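Local coordinates for hypothetical membrane protein (Corynebacterium glutamicum, PDB 6JSB) that binds heme through its HtaA-family domain and probably passes it along the heme uptake machinery of Corynebacteria, at residues P27-G31 / W77-N81; G161-L165 / G180-I186. All blocks are in the same frame, centred on the assembly; numbering follows the deposited sequence.

Contact 1 (P27-G31 / W77-N81). With HEM (protoporphyrin IX containing Fe), chain C.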
ATOM      1  N   PRO A  27      -6.664 -20.485  -1.385  1.00 21.22           N
ATOM      2  CA  PRO A  27      -6.905 -21.482  -2.453  1.00 22.34           C
ATOM      3  C   PRO A  27      -7.685 -20.967  -3.641  1.00 25.50           C
ATOM      4  O   PRO A  27      -7.692 -21.638  -4.693  1.00 26.71           O
ATOM      5  CB  PRO A  27      -7.697 -22.605  -1.717  1.00 26.55           C
ATOM      6  CG  PRO A  27      -8.425 -21.857  -0.595  1.00 27.43           C
ATOM      7  CD  PRO A  27      -7.355 -20.834  -0.127  1.00 23.83           C
ATOM      8  N   ILE A  28      -8.304 -19.778  -3.553  1.00 23.70           N
ATOM      9  CA  ILE A  28      -9.018 -19.270  -4.713  1.00 24.01           C
ATOM     10  C   ILE A  28      -8.027 -18.670  -5.698  1.00 21.91           C
ATOM     11  O   ILE A  28      -8.054 -18.985  -6.894  1.00 23.68           O
ATOM     12  CB  ILE A  28     -10.086 -18.240  -4.278  1.00 21.84           C
ATOM     13  CG1 ILE A  28     -11.102 -18.895  -3.331  1.00 24.23           C
ATOM     14  CG2 ILE A  28     -10.768 -17.598  -5.511  1.00 22.55           C
ATOM     15  CD1 ILE A  28     -11.986 -17.892  -2.617  1.00 28.30           C
ATOM     16  N   ALA A  29      -7.130 -17.778  -5.206  1.00 22.76           N
ATOM     17  CA  ALA A  29      -6.157 -17.137  -6.104  1.00 18.35           C
ATOM     18  C   ALA A  29      -4.918 -18.009  -6.347  1.00 18.78           C
ATOM     19  O   ALA A  29      -4.211 -17.797  -7.324  1.00 20.08           O
ATOM     20  CB  ALA A  29      -5.710 -15.765  -5.539  1.00 18.27           C
ATOM     21  N   ASN A  30      -4.598 -18.924  -5.436  1.00 20.82           N
ATOM     22  CA  ASN A  30      -3.319 -19.628  -5.527  1.00 20.87           C
ATOM     23  C   ASN A  30      -3.496 -21.050  -4.998  1.00 21.40           C
ATOM     24  O   ASN A  30      -2.710 -21.519  -4.186  1.00 24.55           O
ATOM     25  CB  ASN A  30      -2.226 -18.875  -4.766  1.00 19.42           C
ATOM     26  CG  ASN A  30      -1.547 -17.818  -5.630  1.00 18.55           C
ATOM     27  OD1 ASN A  30      -1.009 -18.128  -6.697  1.00 18.31           O
ATOM     28  ND2 ASN A  30      -1.551 -16.536  -5.151  1.00 18.96           N
ATOM     29  N   GLY A  31      -4.541 -21.736  -5.470  1.00 21.64           N
ATOM     30  CA  GLY A  31      -4.790 -23.145  -5.107  1.00 21.79           C
ATOM     31  C   GLY A  31      -4.748 -24.110  -6.276  1.00 29.23           C
ATOM     32  O   GLY A  31      -4.012 -23.904  -7.252  1.00 26.99           O
ATOM     33  N   TRP A  77       1.778  -8.446  -5.192  1.00 14.63           N
ATOM     34  CA  TRP A  77       0.902  -9.613  -5.044  1.00 13.21           C
ATOM     35  C   TRP A  77       0.684 -10.268  -6.411  1.00 17.68           C
ATOM     36  O   TRP A  77       0.439  -9.563  -7.407  1.00 16.03           O
ATOM     37  CB  TRP A  77      -0.482  -9.209  -4.556  1.00 15.77           C
ATOM     38  CG  TRP A  77      -0.596  -8.572  -3.190  1.00 15.12           C
ATOM     39  CD1 TRP A  77      -1.097  -9.184  -2.057  1.00 15.90           C
ATOM     40  CD2 TRP A  77      -0.370  -7.192  -2.841  1.00 13.90           C
ATOM     41  NE1 TRP A  77      -1.143  -8.279  -1.018  1.00 14.77           N
ATOM     42  CE2 TRP A  77      -0.675  -7.053  -1.472  1.00 16.49           C
ATOM     43  CE3 TRP A  77       0.116  -6.065  -3.560  1.00 16.71           C
ATOM     44  CZ2 TRP A  77      -0.576  -5.813  -0.800  1.00 17.33           C
ATOM     45  CZ3 TRP A  77       0.224  -4.855  -2.912  1.00 16.10           C
ATOM     46  CH2 TRP A  77      -0.105  -4.732  -1.525  1.00 14.29           C
ATOM     47  N   THR A  78       0.698 -11.602  -6.454  1.00 17.09           N
ATOM     48  CA  THR A  78       0.472 -12.294  -7.725  1.00 17.85           C
ATOM     49  C   THR A  78      -0.423 -13.504  -7.474  1.00 16.57           C
ATOM     50  O   THR A  78      -0.190 -14.281  -6.544  1.00 16.62           O
ATOM     51  CB  THR A  78       1.798 -12.784  -8.359  1.00 17.74           C
ATOM     52  OG1 THR A  78       2.676 -13.308  -7.369  1.00 19.23           O
ATOM     53  CG2 THR A  78       2.543 -11.591  -9.032  1.00 18.03           C
ATOM     54  N   GLY A  79      -1.427 -13.675  -8.328  1.00 16.13           N
ATOM     55  CA  GLY A  79      -2.271 -14.864  -8.279  1.00 17.59           C
ATOM     56  C   GLY A  79      -2.998 -15.122  -9.597  1.00 18.97           C
ATOM     57  O   GLY A  79      -2.828 -14.410 -10.592  1.00 17.64           O
ATOM     58  N   HIS A  80      -3.773 -16.212  -9.628  1.00 18.20           N
ATOM     59  CA  HIS A  80      -4.548 -16.578 -10.815  1.00 18.46           C
ATOM     60  C   HIS A  80      -3.653 -16.710 -12.051  1.00 20.05           C
ATOM     61  O   HIS A  80      -3.928 -16.153 -13.100  1.00 19.55           O
ATOM     62  CB  HIS A  80      -5.707 -15.572 -11.093  1.00 16.78           C
ATOM     63  CG  HIS A  80      -6.698 -15.491  -9.966  1.00 19.67           C
ATOM     64  ND1 HIS A  80      -7.689 -16.439  -9.774  1.00 20.50           N
ATOM     65  CD2 HIS A  80      -6.867 -14.548  -8.995  1.00 20.40           C
ATOM     66  CE1 HIS A  80      -8.392 -16.097  -8.692  1.00 20.28           C
ATOM     67  NE2 HIS A  80      -7.915 -14.957  -8.213  1.00 20.31           N
ATOM     68  N   ASN A  81      -2.650 -17.566 -11.950  1.00 18.91           N
ATOM     69  CA  ASN A  81      -1.735 -17.736 -13.069  1.00 21.51           C
ATOM     70  C   ASN A  81      -2.369 -18.517 -14.216  1.00 22.51           C
ATOM     71  O   ASN A  81      -2.730 -19.686 -14.073  1.00 23.65           O
ATOM     72  CB  ASN A  81      -0.452 -18.439 -12.646  1.00 21.93           C
ATOM     73  CG  ASN A  81       0.641 -18.199 -13.669  1.00 22.56           C
ATOM     74  OD1 ASN A  81       0.523 -18.668 -14.814  1.00 25.97           O
ATOM     75  ND2 ASN A  81       1.649 -17.422 -13.317  1.00 20.69           N
TER
HETATM   76  CHA HEM C 301     -12.163 -11.673  -4.645  0.56 20.76           C
HETATM   77  CHB HEM C 301     -11.791 -14.890  -8.252  0.56 17.18           C
HETATM   78  CHC HEM C 301      -9.022 -11.687 -10.696  0.56 19.21           C
HETATM   79  CHD HEM C 301      -9.136  -8.596  -6.897  0.56 17.66           C
HETATM   80  C1A HEM C 301     -12.352 -12.772  -5.459  0.56 19.45           C
HETATM   81  C2A HEM C 301     -13.290 -13.837  -5.156  0.56 20.85           C
HETATM   82  C3A HEM C 301     -13.203 -14.763  -6.140  0.56 21.53           C
HETATM   83  C4A HEM C 301     -12.203 -14.271  -7.087  0.56 18.33           C
HETATM   84  CMA HEM C 301     -14.000 -16.097  -6.271  0.56 20.53           C
HETATM   85  CAA HEM C 301     -14.207 -13.847  -3.915  0.56 26.24           C
HETATM   86  CBA HEM C 301     -13.547 -14.635  -2.793  0.56 36.06           C
HETATM   87  CGA HEM C 301     -14.269 -14.353  -1.495  0.56 44.38           C
HETATM   88  O1A HEM C 301     -13.929 -15.018  -0.477  0.56 44.44           O
HETATM   89  O2A HEM C 301     -15.166 -13.452  -1.493  0.56 48.89           O
HETATM   90  C1B HEM C 301     -11.009 -14.306  -9.209  0.56 18.18           C
HETATM   91  C2B HEM C 301     -10.639 -14.924 -10.483  0.56 19.98           C
HETATM   92  C3B HEM C 301      -9.883 -14.046 -11.166  0.56 19.95           C
HETATM   93  C4B HEM C 301      -9.710 -12.840 -10.344  0.56 19.21           C
HETATM   94  CMB HEM C 301     -11.139 -16.338 -10.894  0.56 25.18           C
HETATM   95  CAB HEM C 301      -9.222 -14.184 -12.570  0.56 20.40           C
HETATM   96  CBB HEM C 301      -8.993 -15.379 -13.123  0.56 26.56           C
HETATM   97  C1C HEM C 301      -8.794 -10.569  -9.886  0.56 18.55           C
HETATM   98  C2C HEM C 301      -7.989  -9.424 -10.240  0.56 16.52           C
HETATM   99  C3C HEM C 301      -7.970  -8.578  -9.182  0.56 16.88           C
HETATM  100  C4C HEM C 301      -8.830  -9.144  -8.146  0.56 17.57           C
HETATM  101  CMC HEM C 301      -7.176  -9.267 -11.551  0.56 18.04           C
HETATM  102  CAC HEM C 301      -7.167  -7.289  -9.180  0.56 17.61           C
HETATM  103  CBC HEM C 301      -6.672  -6.855  -8.029  0.56 15.58           C
HETATM  104  C1D HEM C 301      -9.983  -9.175  -5.976  0.56 19.00           C
HETATM  105  C2D HEM C 301     -10.349  -8.574  -4.714  0.56 16.96           C
HETATM  106  C3D HEM C 301     -11.191  -9.407  -4.065  0.56 15.96           C
HETATM  107  C4D HEM C 301     -11.367 -10.587  -4.895  0.56 17.97           C
HETATM  108  CMD HEM C 301      -9.875  -7.170  -4.283  0.56 16.49           C
HETATM  109  CAD HEM C 301     -11.834  -9.152  -2.667  0.56 17.49           C
HETATM  110  CBD HEM C 301     -10.937  -9.884  -1.634  0.56 18.36           C
HETATM  111  CGD HEM C 301     -11.526  -9.609  -0.252  0.56 17.70           C
HETATM  112  O1D HEM C 301     -12.608 -10.222   0.044  0.56 19.42           O
HETATM  113  O2D HEM C 301     -10.904  -8.771   0.490  0.56 17.70           O
HETATM  114  NA  HEM C 301     -11.693 -13.041  -6.678  0.56 19.58           N
HETATM  115  NB  HEM C 301     -10.394 -13.073  -9.156  0.56 15.45           N
HETATM  116  NC  HEM C 301      -9.310 -10.349  -8.605  0.56 19.16           N
HETATM  117  ND  HEM C 301     -10.601 -10.395  -6.025  0.56 16.82           N
HETATM  118 FE   HEM C 301     -10.242 -11.757  -7.562  0.56 17.53          FE
HETATM  119  O   HOH W   1      -1.629 -18.740  -9.469  1.00 21.42           O
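His80 lies flat between Ala29 and the heme. Ala29 CA sits over one face of the imidazole, 3.7 Å from the ring centroid, as a CH-pi contact. Its CB extends the cover toward the rim, 3.6 Å from His80 NE2. Over the opposite face lies pyrrole ring B of the porphyrin. HEM C3B stands 3.4 Å above the centre of the imidazole plane, and the nearest pair is His80 CE1 and HEM C2B at 3.1 Å. Chi1 of His80 (-61°) brings the ring beside the backbone N, and chi2 (-79°) turns its plane nearly parallel to the porphyrin. NE2 is hydrogen-bonded to Tyr23 OH and ND1 to Tyr34 OH. Tyr23 is the axial ligand of the heme iron, so His80 is a second-shell residue, and it probably orients and polarises that oxygen.

A backbone bond holds the helix turn to the strand beside this stack: His80 N donates to Ala29 O at 2.8 Å, almost straight (171°). Asn30 ND2 reaches a lone pair of Thr78 O at 3.0 Å, with the acceptor in the amide plane, and also bonds to Leu24 O. Asn30 OD1 accepts from Gly38 N and is also 2.9 Å from a water that accepts a hydrogen bond from Asn81 N. Gly79, with no side chain, lets Ala29 and Asn30 approach closely.

Ile28 touches His80 CE1 through its O, but its side chain packs mainly on the heme, CD1 3.6 Å from HEM CBA and CG2 near HEM CMA. This is an HtaA-domain heme pocket, with a tyrosine ligand to iron and a histidine hydrogen-bonded to it.

Contact 2 (G161-L165 / G180-I186)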
ATOM      1  N   GLY A 161      -5.311   6.105  11.390  1.00 15.25           N
ATOM      2  CA  GLY A 161      -6.401   6.558  10.518  1.00 15.55           C
ATOM      3  C   GLY A 161      -7.158   5.430   9.839  1.00 18.31           C
ATOM      4  O   GLY A 161      -6.573   4.382   9.484  1.00 20.40           O
ATOM      5  N   GLN A 162      -8.491   5.597   9.740  0.54 14.42           N
ATOM      6  CA  GLN A 162      -9.328   4.691   8.948  0.54 15.17           C
ATOM      7  C   GLN A 162      -9.167   5.098   7.491  0.54 13.30           C
ATOM      8  O   GLN A 162      -9.060   6.297   7.194  0.54 14.28           O
ATOM      9  CB  GLN A 162     -10.822   4.770   9.344  0.54 15.07           C
ATOM     10  CG  GLN A 162     -11.168   4.032  10.665  0.54 22.66           C
ATOM     11  CD  GLN A 162     -12.627   4.146  11.061  0.54 22.52           C
ATOM     12  OE1 GLN A 162     -13.507   3.476  10.483  0.54 26.83           O
ATOM     13  NE2 GLN A 162     -12.907   5.007  12.036  0.54 26.13           N
ATOM     14  N   THR A 163      -9.194   4.116   6.581  1.00 13.86           N
ATOM     15  CA  THR A 163      -9.008   4.354   5.146  1.00 15.75           C
ATOM     16  C   THR A 163     -10.230   3.872   4.380  1.00 16.55           C
ATOM     17  O   THR A 163     -10.855   2.875   4.753  1.00 16.07           O
ATOM     18  CB  THR A 163      -7.803   3.600   4.614  1.00 16.91           C
ATOM     19  OG1 THR A 163      -7.960   2.206   4.956  1.00 17.73           O
ATOM     20  CG2 THR A 163      -6.490   4.084   5.345  1.00 16.60           C
ATOM     21  N   LYS A 164     -10.551   4.595   3.290  1.00 14.87           N
ATOM     22  CA  LYS A 164     -11.650   4.228   2.395  1.00 14.07           C
ATOM     23  C   LYS A 164     -11.186   4.371   0.948  1.00 17.85           C
ATOM     24  O   LYS A 164     -10.610   5.382   0.589  1.00 16.37           O
ATOM     25  CB  LYS A 164     -12.883   5.113   2.642  1.00 17.12           C
ATOM     26  CG  LYS A 164     -13.577   4.713   4.013  1.00 19.36           C
ATOM     27  CD  LYS A 164     -14.821   5.567   4.219  1.00 27.07           C
ATOM     28  CE  LYS A 164     -15.680   5.063   5.416  1.00 28.86           C
ATOM     29  NZ  LYS A 164     -14.859   4.602   6.571  1.00 30.50           N
ATOM     30  N   LEU A 165     -11.477   3.366   0.138  1.00 14.97           N
ATOM     31  CA  LEU A 165     -11.035   3.316  -1.256  1.00 13.00           C
ATOM     32  C   LEU A 165     -11.652   4.460  -2.050  1.00 16.64           C
ATOM     33  O   LEU A 165     -12.854   4.744  -1.947  1.00 18.46           O
ATOM     34  CB  LEU A 165     -11.496   1.982  -1.854  1.00 15.80           C
ATOM     35  CG  LEU A 165     -10.892   1.579  -3.202  1.00 15.54           C
ATOM     36  CD1 LEU A 165      -9.390   1.228  -2.980  1.00 15.04           C
ATOM     37  CD2 LEU A 165     -11.704   0.322  -3.669  1.00 17.86           C
ATOM     38  N   GLY A 180     -15.519   3.808  -1.681  1.00 17.67           N
ATOM     39  CA  GLY A 180     -15.811   3.979  -0.260  1.00 15.61           C
ATOM     40  C   GLY A 180     -15.530   2.735   0.585  1.00 15.38           C
ATOM     41  O   GLY A 180     -15.664   2.811   1.811  1.00 16.78           O
ATOM     42  N   GLU A 181     -15.112   1.629  -0.026  1.00 14.57           N
ATOM     43  CA  GLU A 181     -14.860   0.407   0.767  1.00 12.63           C
ATOM     44  C   GLU A 181     -13.753   0.647   1.787  1.00 15.04           C
ATOM     45  O   GLU A 181     -12.685   1.191   1.467  1.00 16.25           O
ATOM     46  CB  GLU A 181     -14.440  -0.699  -0.196  1.00 14.59           C
ATOM     47  CG  GLU A 181     -14.130  -2.047   0.565  1.00 15.18           C
ATOM     48  CD  GLU A 181     -15.390  -2.850   0.892  1.00 22.12           C
ATOM     49  OE1 GLU A 181     -16.541  -2.454   0.511  1.00 20.18           O
ATOM     50  OE2 GLU A 181     -15.236  -3.910   1.587  1.00 21.74           O
ATOM     51  N   ALA A 182     -13.962   0.163   3.030  1.00 15.38           N
ATOM     52  CA  ALA A 182     -12.914   0.347   4.019  1.00 16.52           C
ATOM     53  C   ALA A 182     -11.705  -0.499   3.654  1.00 17.46           C
ATOM     54  O   ALA A 182     -11.848  -1.631   3.202  1.00 17.83           O
ATOM     55  CB  ALA A 182     -13.465  -0.067   5.383  1.00 20.16           C
ATOM     56  N   LEU A 183     -10.522   0.060   3.810  1.00 16.47           N
ATOM     57  CA  LEU A 183      -9.297  -0.734   3.675  1.00 15.69           C
ATOM     58  C   LEU A 183      -8.689  -0.894   5.072  1.00 14.32           C
ATOM     59  O   LEU A 183      -9.291  -0.548   6.108  1.00 15.62           O
ATOM     60  CB  LEU A 183      -8.315  -0.075   2.714  1.00 15.26           C
ATOM     61  CG  LEU A 183      -8.900   0.124   1.290  1.00 18.31           C
ATOM     62  CD1 LEU A 183      -7.811   0.815   0.487  1.00 19.77           C
ATOM     63  CD2 LEU A 183      -9.327  -1.219   0.635  1.00 17.29           C
ATOM     64  N   ALA A 184      -7.498  -1.469   5.109  1.00 14.20           N
ATOM     65  CA  ALA A 184      -6.867  -1.616   6.427  1.00 14.26           C
ATOM     66  C   ALA A 184      -6.544  -0.245   7.016  1.00 14.85           C
ATOM     67  O   ALA A 184      -6.184   0.680   6.305  1.00 14.82           O
ATOM     68  CB  ALA A 184      -5.531  -2.396   6.299  1.00 14.94           C
ATOM     69  N   PRO A 185      -6.610  -0.095   8.327  1.00 15.59           N
ATOM     70  CA  PRO A 185      -6.232   1.192   8.935  1.00 15.62           C
ATOM     71  C   PRO A 185      -4.724   1.391   8.842  1.00 15.14           C
ATOM     72  O   PRO A 185      -3.953   0.423   8.730  1.00 16.03           O
ATOM     73  CB  PRO A 185      -6.665   1.020  10.394  1.00 18.57           C
ATOM     74  CG  PRO A 185      -6.499  -0.447  10.603  1.00 22.24           C
ATOM     75  CD  PRO A 185      -6.990  -1.073   9.328  1.00 17.45           C
ATOM     76  N   ILE A 186      -4.283   2.670   8.857  1.00 13.64           N
ATOM     77  CA  ILE A 186      -2.849   2.984   8.764  1.00 13.00           C
ATOM     78  C   ILE A 186      -2.419   3.631  10.082  1.00 16.08           C
ATOM     79  O   ILE A 186      -3.095   4.522  10.588  1.00 16.32           O
ATOM     80  CB  ILE A 186      -2.524   3.871   7.540  1.00 15.12           C
ATOM     81  CG1 ILE A 186      -1.035   4.243   7.481  1.00 16.58           C
ATOM     82  CG2 ILE A 186      -3.380   5.216   7.502  1.00 17.46           C
ATOM     83  CD1 ILE A 186      -0.563   4.522   5.995  1.00 19.56           C
TER
HETATM   84  O   HOH W   2      -9.496   1.533   7.897  1.00 16.90           O
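Gly161-Leu165 and Gly180-Ile186 run roughly antiparallel, their end-to-end directions 142° apart, with backbone bonds along the whole length and a one-residue change of register. Gly161 and Ile186 form a hydrogen-bonded antiparallel pair, with Gly161 N 2.8 Å from Ile186 O. At the other end Leu165 N donates to Glu181 O, and Gly180 N to Leu165 O.

Thr163 bridges the shift with both its backbone O and its OG1. The O accepts from Leu183 N at 3.0 Å, the donor well above the carbonyl plane. OG1 stands between the backbone N and the carbonyl carbon (chi1 54°) and donates to Ala184 O at 2.7 Å. A water accepts from Thr163 N and donates to Leu183 O. Segment 180-186 is thus an irregular lead-in to strand 186-198 of the HtaA-domain sheet, lying between strand 156-165 and Val16.

Thr163 CG2 meets Ile186 CG2 at 4.0 Å, the side chains crossing at about a right angle. Leu165 CD1 touches Leu183 CD1 at 3.8 Å. Lys164 lays its CG against Gly180 O, 3.6 Å away. The positive phi of Gly180 leaves no room for a side chain beside the preceding carbonyl O. The carboxylate of Glu181 turns off to form a salt bridge with Arg17 through OE2.

Overall arrangement
Contacts 1 and 2 belong to one HtaA domain and reach the same antiparallel sheet. They follow each other along the chain and do not touch: their centres are 24 Å apart and their nearest atoms about 9 Å. Contact 1 lies directly on the heme through Ile28 and His80, and the side chain of His80 is about 3 Å from that of Tyr23. Contact 2 reaches the pocket through Leu165, whose side chain is about 4 Å from that of Tyr177, and through Glu181, about 6 Å from the side chain of Ser19 and about 7 Å from the heme. Tyr177, between 161-165 and 180-186, and Ser19, in the helix before 27-31, both hydrogen-bond to the heme.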